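Local coordinates for ACYL carrier protein ACPA (Mycobacterium tuberculosis, PDB 2CGQ) that probably carries acyl chains as thioesters on a phosphopantetheine arm, as acyl carrier proteins do, at residues N48-L51 with V52-G56; A76-F79 with R80-Q83; I85-V88 with G89-Y92. All blocks are in the same frame, centred on the assembly; numbering follows the deposited sequence. Where two conformers were deposited one is given.

Interaction 1 (N48-L51 with V52-G56); sequences NQVL and VDDLG
V50 O accepts two backbone bonds from the turn that follows, from D54 N at 2.9 Å and from L55 N at 3.3 Å, so residues 50-55 curl into a compact loop in which 52-54 have helical torsions but lack regular helix bonding. The L55 donor lies close to the line of the carbonyl, with a C=O...N angle of 160°, whereas the D54 donor is tilted from its plane. The D54 side chain adds a bond of its own: its OD2 receives V50 N at 2.8 Å on the anti side, somewhat out of the carboxylate plane. CG of D54 stands beside its own backbone N (chi1 -65°), which brings the carboxylate back to V50. The V50 branches divide their contacts, CG2 going to D54 OD2 and CG1 to D53 CG at 3.7 Å. The side chains of L55 and Q49 cross at about a right angle, with L55 CD2 3.7 Å from Q49 OE1, an oxygen that T46 N already bonds. L51 CD2 approaches L55 CD1 more loosely, at 4.2 Å. This turn belongs to the long loop entering helix 59-73, whose start carries the phosphopantetheine serine in acyl carrier proteins.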
ATOM      1  N   ASN A  48      -9.995  -0.717  -5.887  1.00 23.99           N
ATOM      2  CA  ASN A  48     -10.008  -1.805  -6.888  1.00 23.08           C
ATOM      3  C   ASN A  48      -8.719  -1.981  -7.680  1.00 23.98           C
ATOM      4  O   ASN A  48      -8.520  -3.034  -8.322  1.00 24.77           O
ATOM      5  CB  ASN A  48     -11.169  -1.567  -7.864  1.00 22.31           C
ATOM      6  CG  ASN A  48     -10.954  -0.340  -8.653  1.00 26.27           C
ATOM      7  OD1 ASN A  48     -10.734   0.734  -8.076  1.00 26.33           O
ATOM      8  ND2 ASN A  48     -10.976  -0.466  -9.988  1.00 23.12           N
ATOM      9  N   GLN A  49      -7.820  -1.008  -7.629  1.00 25.01           N
ATOM     10  CA  GLN A  49      -6.588  -1.059  -8.438  1.00 25.83           C
ATOM     11  C   GLN A  49      -5.661  -2.158  -7.999  1.00 26.48           C
ATOM     12  O   GLN A  49      -5.330  -2.283  -6.802  1.00 27.33           O
ATOM     13  CB  GLN A  49      -5.850   0.286  -8.453  1.00 24.56           C
ATOM     14  CG  GLN A  49      -6.593   1.342  -9.231  1.00 27.01           C
ATOM     15  CD  GLN A  49      -6.010   2.760  -9.020  1.00 27.28           C
ATOM     16  OE1 GLN A  49      -5.567   3.097  -7.936  1.00 29.81           O
ATOM     17  NE2 GLN A  49      -6.060   3.573 -10.050  1.00 28.77           N
ATOM     18  N   VAL A  50      -5.280  -2.973  -8.981  1.00 26.46           N
ATOM     19  CA  VAL A  50      -4.279  -4.017  -8.820  1.00 25.95           C
ATOM     20  C   VAL A  50      -2.893  -3.376  -8.769  1.00 26.31           C
ATOM     21  O   VAL A  50      -2.511  -2.671  -9.703  1.00 26.04           O
ATOM     22  CB  VAL A  50      -4.399  -5.069  -9.932  1.00 24.96           C
ATOM     23  CG1 VAL A  50      -3.453  -6.163  -9.709  1.00 25.64           C
ATOM     24  CG2 VAL A  50      -5.815  -5.658  -9.960  1.00 26.46           C
ATOM     25  N   LEU A  51      -2.140  -3.618  -7.701  1.00 26.91           N
ATOM     26  CA  LEU A  51      -0.877  -2.877  -7.455  1.00 27.14           C
ATOM     27  C   LEU A  51       0.096  -3.040  -8.604  1.00 27.59           C
ATOM     28  O   LEU A  51       0.609  -2.063  -9.162  1.00 28.38           O
ATOM     29  CB  LEU A  51      -0.211  -3.299  -6.145  1.00 27.71           C
ATOM     30  CG  LEU A  51      -0.998  -2.969  -4.883  1.00 28.83           C
ATOM     31  CD1 LEU A  51      -0.133  -3.402  -3.700  1.00 28.71           C
ATOM     32  CD2 LEU A  51      -1.330  -1.524  -4.741  1.00 31.54           C
ATOM     33  N   VAL A  52       0.264  -4.268  -9.018  1.00 28.02           N
ATOM     34  CA  VAL A  52       1.126  -4.563 -10.172  1.00 28.85           C
ATOM     35  C   VAL A  52       0.468  -4.165 -11.490  1.00 27.98           C
ATOM     36  O   VAL A  52       0.986  -3.289 -12.167  1.00 28.40           O
ATOM     37  CB  VAL A  52       1.539  -6.039 -10.233  1.00 27.93           C
ATOM     38  CG1 VAL A  52       2.424  -6.273 -11.457  1.00 30.94           C
ATOM     39  CG2 VAL A  52       2.302  -6.425  -8.985  1.00 31.21           C
ATOM     40  N   ASP A  53      -0.660  -4.791 -11.843  1.00 27.57           N
ATOM     41  CA  ASP A  53      -1.221  -4.659 -13.194  1.00 28.49           C
ATOM     42  C   ASP A  53      -1.690  -3.259 -13.525  1.00 28.58           C
ATOM     43  O   ASP A  53      -1.535  -2.794 -14.668  1.00 28.60           O
ATOM     44  CB  ASP A  53      -2.407  -5.576 -13.427  1.00 28.78           C
ATOM     45  CG  ASP A  53      -2.145  -7.034 -13.088  1.00 33.94           C
ATOM     46  OD1 ASP A  53      -1.117  -7.367 -12.433  1.00 35.72           O
ATOM     47  OD2 ASP A  53      -3.079  -7.838 -13.395  1.00 36.07           O
ATOM     48  N   ASP A  54      -2.276  -2.577 -12.543  1.00 27.38           N
ATOM     49  CA  ASP A  54      -2.822  -1.231 -12.747  1.00 27.93           C
ATOM     50  C   ASP A  54      -1.879  -0.080 -12.430  1.00 27.95           C
ATOM     51  O   ASP A  54      -1.857   0.903 -13.164  1.00 27.53           O
ATOM     52  CB  ASP A  54      -4.136  -1.049 -11.967  1.00 27.84           C
ATOM     53  CG  ASP A  54      -5.257  -1.960 -12.480  1.00 28.69           C
ATOM     54  OD1 ASP A  54      -5.366  -2.170 -13.715  1.00 29.83           O
ATOM     55  OD2 ASP A  54      -6.066  -2.451 -11.670  1.00 27.84           O
ATOM     56  N   LEU A  55      -1.140  -0.187 -11.325  1.00 27.26           N
ATOM     57  CA  LEU A  55      -0.312   0.918 -10.817  1.00 28.41           C
ATOM     58  C   LEU A  55       1.176   0.805 -11.122  1.00 28.18           C
ATOM     59  O   LEU A  55       1.930   1.781 -10.931  1.00 29.74           O
ATOM     60  CB  LEU A  55      -0.530   1.090  -9.320  1.00 29.17           C
ATOM     61  CG  LEU A  55      -1.938   1.517  -8.946  1.00 27.13           C
ATOM     62  CD1 LEU A  55      -2.115   1.546  -7.458  1.00 26.05           C
ATOM     63  CD2 LEU A  55      -2.214   2.913  -9.498  1.00 29.82           C
ATOM     64  N   GLY A  56       1.578  -0.379 -11.576  1.00 28.42           N
ATOM     65  CA  GLY A  56       2.932  -0.690 -11.974  1.00 29.33           C
ATOM     66  C   GLY A  56       3.910  -0.899 -10.832  1.00 28.94           C
ATOM     67  O   GLY A  56       5.121  -0.628 -10.967  1.00 28.09           O
TER

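Interaction 2 (A76-F79 with R80-Q83); sequences AISF and RDAQ
The ring of F79 and the carboxamide of Q83 lie with their planes 21° apart, one helical turn from each other at the protein surface. Q83 was modelled in two conformers, so this angle and every contact of its side chain hold for one of them and are to that extent doubtful. In that conformer the aliphatic part of Q83 makes most of the contact: its CG comes 3.5 Å from F79 CE1, in an oblique approach to the ring, and CD follows a little farther off. R80 N also meets the ring obliquely, near CG. F79 CG, anti to the backbone N, leans the ring toward Q83. The carboxylate of D81 lies beside S78, whose OG makes a close approach of 3.4 Å to D81 CG.

The backbone here begins helix 79-84. A82 N donates to S78 O at 2.9 Å and Q83 N to F79 O at 2.8 Å, both nearly straight, with the second donor almost in line with its carbonyl. S78 is the N-cap: its OG accepts D81 N at 3.0 Å, with an N-H...O angle of 160°. The chi1 of 68° sets OG between the serine's own backbone N and carbonyl carbon, turned to the first turn of the helix. The reciprocal bond that would complete a capping box, from S78 N to the D81 carboxylate, is instead relayed by a water, which accepts from S78 N at 2.9 Å and donates to D81 OD2 at 2.7 Å. On the side of I77, whose backbone N bonds E70 OE2 of helix 59-73, the CG2 methyl rests 3.9 Å from A82 N and also touches D81 CB.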
ATOM      1  N   ALA A  76       3.171  -3.368  12.107  1.00 25.96           N
ATOM      2  CA  ALA A  76       3.908  -4.486  11.517  1.00 26.65           C
ATOM      3  C   ALA A  76       2.963  -5.290  10.680  1.00 26.92           C
ATOM      4  O   ALA A  76       1.835  -5.555  11.086  1.00 25.88           O
ATOM      5  CB  ALA A  76       4.533  -5.336  12.622  1.00 26.82           C
ATOM      6  N   ILE A  77       3.431  -5.698   9.506  1.00 27.19           N
ATOM      7  CA  ILE A  77       2.676  -6.507   8.587  1.00 27.26           C
ATOM      8  C   ILE A  77       3.488  -7.789   8.361  1.00 28.10           C
ATOM      9  O   ILE A  77       4.686  -7.731   8.130  1.00 26.51           O
ATOM     10  CB  ILE A  77       2.421  -5.775   7.235  1.00 28.38           C
ATOM     11  CG1 ILE A  77       1.590  -4.509   7.489  1.00 28.05           C
ATOM     12  CG2 ILE A  77       1.688  -6.684   6.254  1.00 29.23           C
ATOM     13  CD1 ILE A  77       1.533  -3.588   6.337  1.00 30.87           C
ATOM     14  N   SER A  78       2.824  -8.940   8.474  1.00 26.02           N
ATOM     15  CA  SER A  78       3.521 -10.203   8.388  1.00 26.10           C
ATOM     16  C   SER A  78       3.989 -10.376   6.950  1.00 26.18           C
ATOM     17  O   SER A  78       3.404  -9.803   6.022  1.00 25.83           O
ATOM     18  CB  SER A  78       2.643 -11.361   8.824  1.00 26.65           C
ATOM     19  OG  SER A  78       1.578 -11.600   7.919  1.00 24.88           O
ATOM     20  N   PHE A  79       5.023 -11.189   6.751  1.00 24.55           N
ATOM     21  CA  PHE A  79       5.459 -11.441   5.387  1.00 25.14           C
ATOM     22  C   PHE A  79       4.294 -12.090   4.617  1.00 24.69           C
ATOM     23  O   PHE A  79       4.060 -11.778   3.419  1.00 24.74           O
ATOM     24  CB  PHE A  79       6.678 -12.359   5.362  1.00 26.46           C
ATOM     25  CG  PHE A  79       7.152 -12.641   3.960  1.00 26.52           C
ATOM     26  CD1 PHE A  79       6.922 -13.865   3.340  1.00 27.58           C
ATOM     27  CD2 PHE A  79       7.830 -11.629   3.267  1.00 30.68           C
ATOM     28  CE1 PHE A  79       7.303 -14.109   2.012  1.00 25.67           C
ATOM     29  CE2 PHE A  79       8.255 -11.877   1.922  1.00 32.15           C
ATOM     30  CZ  PHE A  79       8.011 -13.095   1.333  1.00 30.71           C
ATOM     31  N   ARG A  80       3.596 -13.000   5.281  1.00 24.75           N
ATOM     32  CA  ARG A  80       2.541 -13.770   4.638  1.00 24.57           C
ATOM     33  C   ARG A  80       1.437 -12.822   4.123  1.00 25.46           C
ATOM     34  O   ARG A  80       0.928 -12.928   2.981  1.00 26.82           O
ATOM     35  CB  ARG A  80       2.020 -14.831   5.588  1.00 23.98           C
ATOM     36  CG  ARG A  80       0.848 -15.626   5.090  1.00 23.51           C
ATOM     37  CD  ARG A  80       0.390 -16.654   6.078  1.00 23.23           C
ATOM     38  NE  ARG A  80       1.383 -17.737   6.278  1.00 21.38           N
ATOM     39  CZ  ARG A  80       1.578 -18.738   5.442  1.00 24.15           C
ATOM     40  NH1 ARG A  80       0.818 -18.910   4.372  1.00 24.88           N
ATOM     41  NH2 ARG A  80       2.484 -19.635   5.719  1.00 25.19           N
ATOM     42  N   ASP A  81       1.048 -11.903   4.973  1.00 24.36           N
ATOM     43  CA  ASP A  81       0.030 -10.899   4.581  1.00 26.84           C
ATOM     44  C   ASP A  81       0.541 -10.011   3.484  1.00 26.82           C
ATOM     45  O   ASP A  81      -0.166  -9.766   2.527  1.00 26.47           O
ATOM     46  CB  ASP A  81      -0.433 -10.118   5.802  1.00 27.68           C
ATOM     47  CG  ASP A  81      -1.493 -10.865   6.648  1.00 32.30           C
ATOM     48  OD1 ASP A  81      -2.016 -11.945   6.267  1.00 33.41           O
ATOM     49  OD2 ASP A  81      -1.768 -10.390   7.774  1.00 30.82           O
ATOM     50  N   ALA A  82       1.801  -9.559   3.579  1.00 26.25           N
ATOM     51  CA  ALA A  82       2.371  -8.752   2.515  1.00 27.82           C
ATOM     52  C   ALA A  82       2.339  -9.476   1.187  1.00 28.80           C
ATOM     53  O   ALA A  82       1.987  -8.857   0.169  1.00 29.25           O
ATOM     54  CB  ALA A  82       3.766  -8.327   2.836  1.00 28.99           C
ATOM     55  N   GLN A  83       2.756 -10.766   1.183  0.50 27.69           N
ATOM     56  CA  GLN A  83       2.673 -11.680   0.014  0.50 29.37           C
ATOM     57  C   GLN A  83       1.317 -11.623  -0.673  0.50 28.90           C
ATOM     58  O   GLN A  83       1.217 -11.602  -1.919  0.50 30.27           O
ATOM     59  CB  GLN A  83       2.889 -13.186   0.420  0.50 28.41           C
ATOM     60  CG  GLN A  83       4.292 -13.824   0.308  0.50 32.59           C
ATOM     61  CD  GLN A  83       4.283 -15.396   0.394  0.50 31.10           C
ATOM     62  OE1 GLN A  83       3.905 -16.000   1.437  0.50 31.48           O
ATOM     63  NE2 GLN A  83       4.670 -16.076  -0.749  0.50 29.60           N
TER
HETATM   64  O   HOH W   1       0.033  -9.068   9.252  1.00 29.79           O

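Interaction 3 (I85-V88 with G89-Y92); sequences IKTV and GDVY
A single carboxylate oxygen, D90 OD2, takes the backbone N-H groups of two consecutive residues that precede its helix: K86 N at 2.7 Å and T87 N at 3.0 Å. The two donors arrive differently. K86 N meets the anti lone pair, while T87 N comes from above the carboxylate plane, 54° out of it. Two N-H donors on one oxygen would probably favour the charged form of D90 and restrict the turning of its carboxylate. In return D90 N makes weak bonds to T87 OG1 (3.3 Å) and T87 O; with chi1 at 63° the hydroxyl turns back over the start of the helix, within reach of D90 N. Regular helix bonding then takes over, V91 N to T87 O and Y92 N to V88 O.

Apolar contacts line the buried sides. V88 CG1 sits over one face of the Y92 ring, 3.8 Å from its centroid and 30° off the normal, a CH-pi contact that is closest at Y92 CZ (3.4 Å). The Y92 hydroxyl continues past it to N32 of helix 27-39, where it is hydrogen-bonded. I85 CG2 meets V91 CG2 at 3.7 Å, the two side chains crossing at about a right angle, and V91 also packs on I31, L65 and L69 of helices 27-39 and 59-73. The reciprocal bonding of T87 and D90 is a capping box, here extended by the K86 bond, and it starts helix 88-96, the last helix of the acyl carrier protein bundle.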
ATOM      1  N   ILE A  85      -1.122  -9.386  -0.495  1.00 29.68           N
ATOM      2  CA  ILE A  85      -1.695  -8.105  -0.910  1.00 30.21           C
ATOM      3  C   ILE A  85      -1.668  -7.991  -2.428  1.00 31.77           C
ATOM      4  O   ILE A  85      -0.590  -8.089  -3.049  1.00 32.17           O
ATOM      5  CB  ILE A  85      -0.951  -6.935  -0.268  1.00 29.98           C
ATOM      6  CG1 ILE A  85      -1.359  -6.835   1.185  1.00 28.60           C
ATOM      7  CG2 ILE A  85      -1.222  -5.639  -1.043  1.00 31.24           C
ATOM      8  CD1 ILE A  85      -0.527  -5.901   1.948  1.00 32.39           C
ATOM      9  N   LYS A  86      -2.840  -7.776  -3.028  1.00 30.34           N
ATOM     10  CA  LYS A  86      -2.928  -7.687  -4.470  1.00 29.46           C
ATOM     11  C   LYS A  86      -3.458  -6.324  -4.943  1.00 28.61           C
ATOM     12  O   LYS A  86      -3.010  -5.824  -5.962  1.00 27.59           O
ATOM     13  CB  LYS A  86      -3.842  -8.753  -5.035  1.00 31.23           C
ATOM     14  CG  LYS A  86      -3.372 -10.182  -4.854  1.00 36.85           C
ATOM     15  CD  LYS A  86      -2.077 -10.419  -5.548  1.00 41.41           C
ATOM     16  CE  LYS A  86      -1.993 -11.895  -5.918  1.00 45.74           C
ATOM     17  NZ  LYS A  86      -2.052 -12.734  -4.694  1.00 46.70           N
ATOM     18  N   THR A  87      -4.477  -5.812  -4.246  1.00 27.75           N
ATOM     19  CA  THR A  87      -5.096  -4.548  -4.580  1.00 26.51           C
ATOM     20  C   THR A  87      -4.831  -3.465  -3.567  1.00 26.45           C
ATOM     21  O   THR A  87      -4.488  -3.746  -2.421  1.00 25.45           O
ATOM     22  CB  THR A  87      -6.612  -4.705  -4.722  1.00 24.27           C
ATOM     23  OG1 THR A  87      -7.184  -5.103  -3.480  1.00 24.57           O
ATOM     24  CG2 THR A  87      -6.937  -5.744  -5.770  1.00 26.80           C
ATOM     25  N   VAL A  88      -5.111  -2.237  -3.972  1.00 24.78           N
ATOM     26  CA  VAL A  88      -5.091  -1.105  -3.043  1.00 25.25           C
ATOM     27  C   VAL A  88      -5.992  -1.422  -1.819  1.00 25.58           C
ATOM     28  O   VAL A  88      -5.602  -1.161  -0.675  1.00 25.46           O
ATOM     29  CB  VAL A  88      -5.526   0.174  -3.739  1.00 24.10           C
ATOM     30  CG1 VAL A  88      -5.811   1.312  -2.712  1.00 23.58           C
ATOM     31  CG2 VAL A  88      -4.485   0.630  -4.801  1.00 25.54           C
ATOM     32  N   GLY A  89      -7.188  -1.955  -2.042  1.00 26.13           N
ATOM     33  CA  GLY A  89      -8.061  -2.283  -0.944  1.00 25.29           C
ATOM     34  C   GLY A  89      -7.445  -3.195   0.094  1.00 25.12           C
ATOM     35  O   GLY A  89      -7.697  -3.041   1.281  1.00 25.32           O
ATOM     36  N   ASP A  90      -6.643  -4.147  -0.360  1.00 25.12           N
ATOM     37  CA  ASP A  90      -5.959  -5.145   0.522  1.00 26.74           C
ATOM     38  C   ASP A  90      -4.952  -4.377   1.421  1.00 26.79           C
ATOM     39  O   ASP A  90      -4.798  -4.652   2.622  1.00 25.92           O
ATOM     40  CB  ASP A  90      -5.163  -6.146  -0.297  1.00 27.22           C
ATOM     41  CG  ASP A  90      -6.012  -7.092  -1.125  1.00 25.99           C
ATOM     42  OD1 ASP A  90      -7.217  -7.303  -0.816  1.00 27.06           O
ATOM     43  OD2 ASP A  90      -5.412  -7.649  -2.068  1.00 25.82           O
ATOM     44  N   VAL A  91      -4.310  -3.373   0.829  1.00 27.11           N
ATOM     45  CA  VAL A  91      -3.424  -2.467   1.596  1.00 27.27           C
ATOM     46  C   VAL A  91      -4.224  -1.721   2.686  1.00 27.77           C
ATOM     47  O   VAL A  91      -3.816  -1.672   3.871  1.00 28.40           O
ATOM     48  CB  VAL A  91      -2.725  -1.446   0.686  1.00 26.34           C
ATOM     49  CG1 VAL A  91      -1.762  -0.569   1.520  1.00 28.43           C
ATOM     50  CG2 VAL A  91      -1.916  -2.105  -0.396  1.00 26.87           C
ATOM     51  N   TYR A  92      -5.401  -1.160   2.332  1.00 26.99           N
ATOM     52  CA  TYR A  92      -6.245  -0.498   3.329  1.00 28.02           C
ATOM     53  C   TYR A  92      -6.608  -1.411   4.473  1.00 29.11           C
ATOM     54  O   TYR A  92      -6.546  -1.031   5.611  1.00 29.22           O
ATOM     55  CB  TYR A  92      -7.535   0.057   2.693  1.00 26.98           C
ATOM     56  CG  TYR A  92      -7.405   1.080   1.600  1.00 26.33           C
ATOM     57  CD1 TYR A  92      -6.286   1.850   1.402  1.00 25.26           C
ATOM     58  CD2 TYR A  92      -8.526   1.394   0.813  1.00 27.97           C
ATOM     59  CE1 TYR A  92      -6.251   2.848   0.401  1.00 26.73           C
ATOM     60  CE2 TYR A  92      -8.502   2.378  -0.159  1.00 28.59           C
ATOM     61  CZ  TYR A  92      -7.399   3.107  -0.371  1.00 28.94           C
ATOM     62  OH  TYR A  92      -7.457   4.035  -1.386  1.00 28.08           O
TER

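Along the chain the three contacts come in series: interaction 1 in the loop between helices 27-39 and 59-73, interaction 2 at the start of helix 79-84, and interaction 3 at the start of helix 88-96. Interactions 1 and 3 touch, with centres about 9 Å apart. Two probable backbone bonds join them, Q49 O to V88 N and L51 N to K86 O, while L51 packs on I85, so the long loop is tied to the N-terminus of the last helix. Interaction 2 adjoins interaction 3 in sequence, but lies about 12 Å from it and about 18 Å from interaction 1 between centres. Two of them lie at helix starts and one in the long loop of a compact, all-helical domain, as expected of an acyl carrier protein.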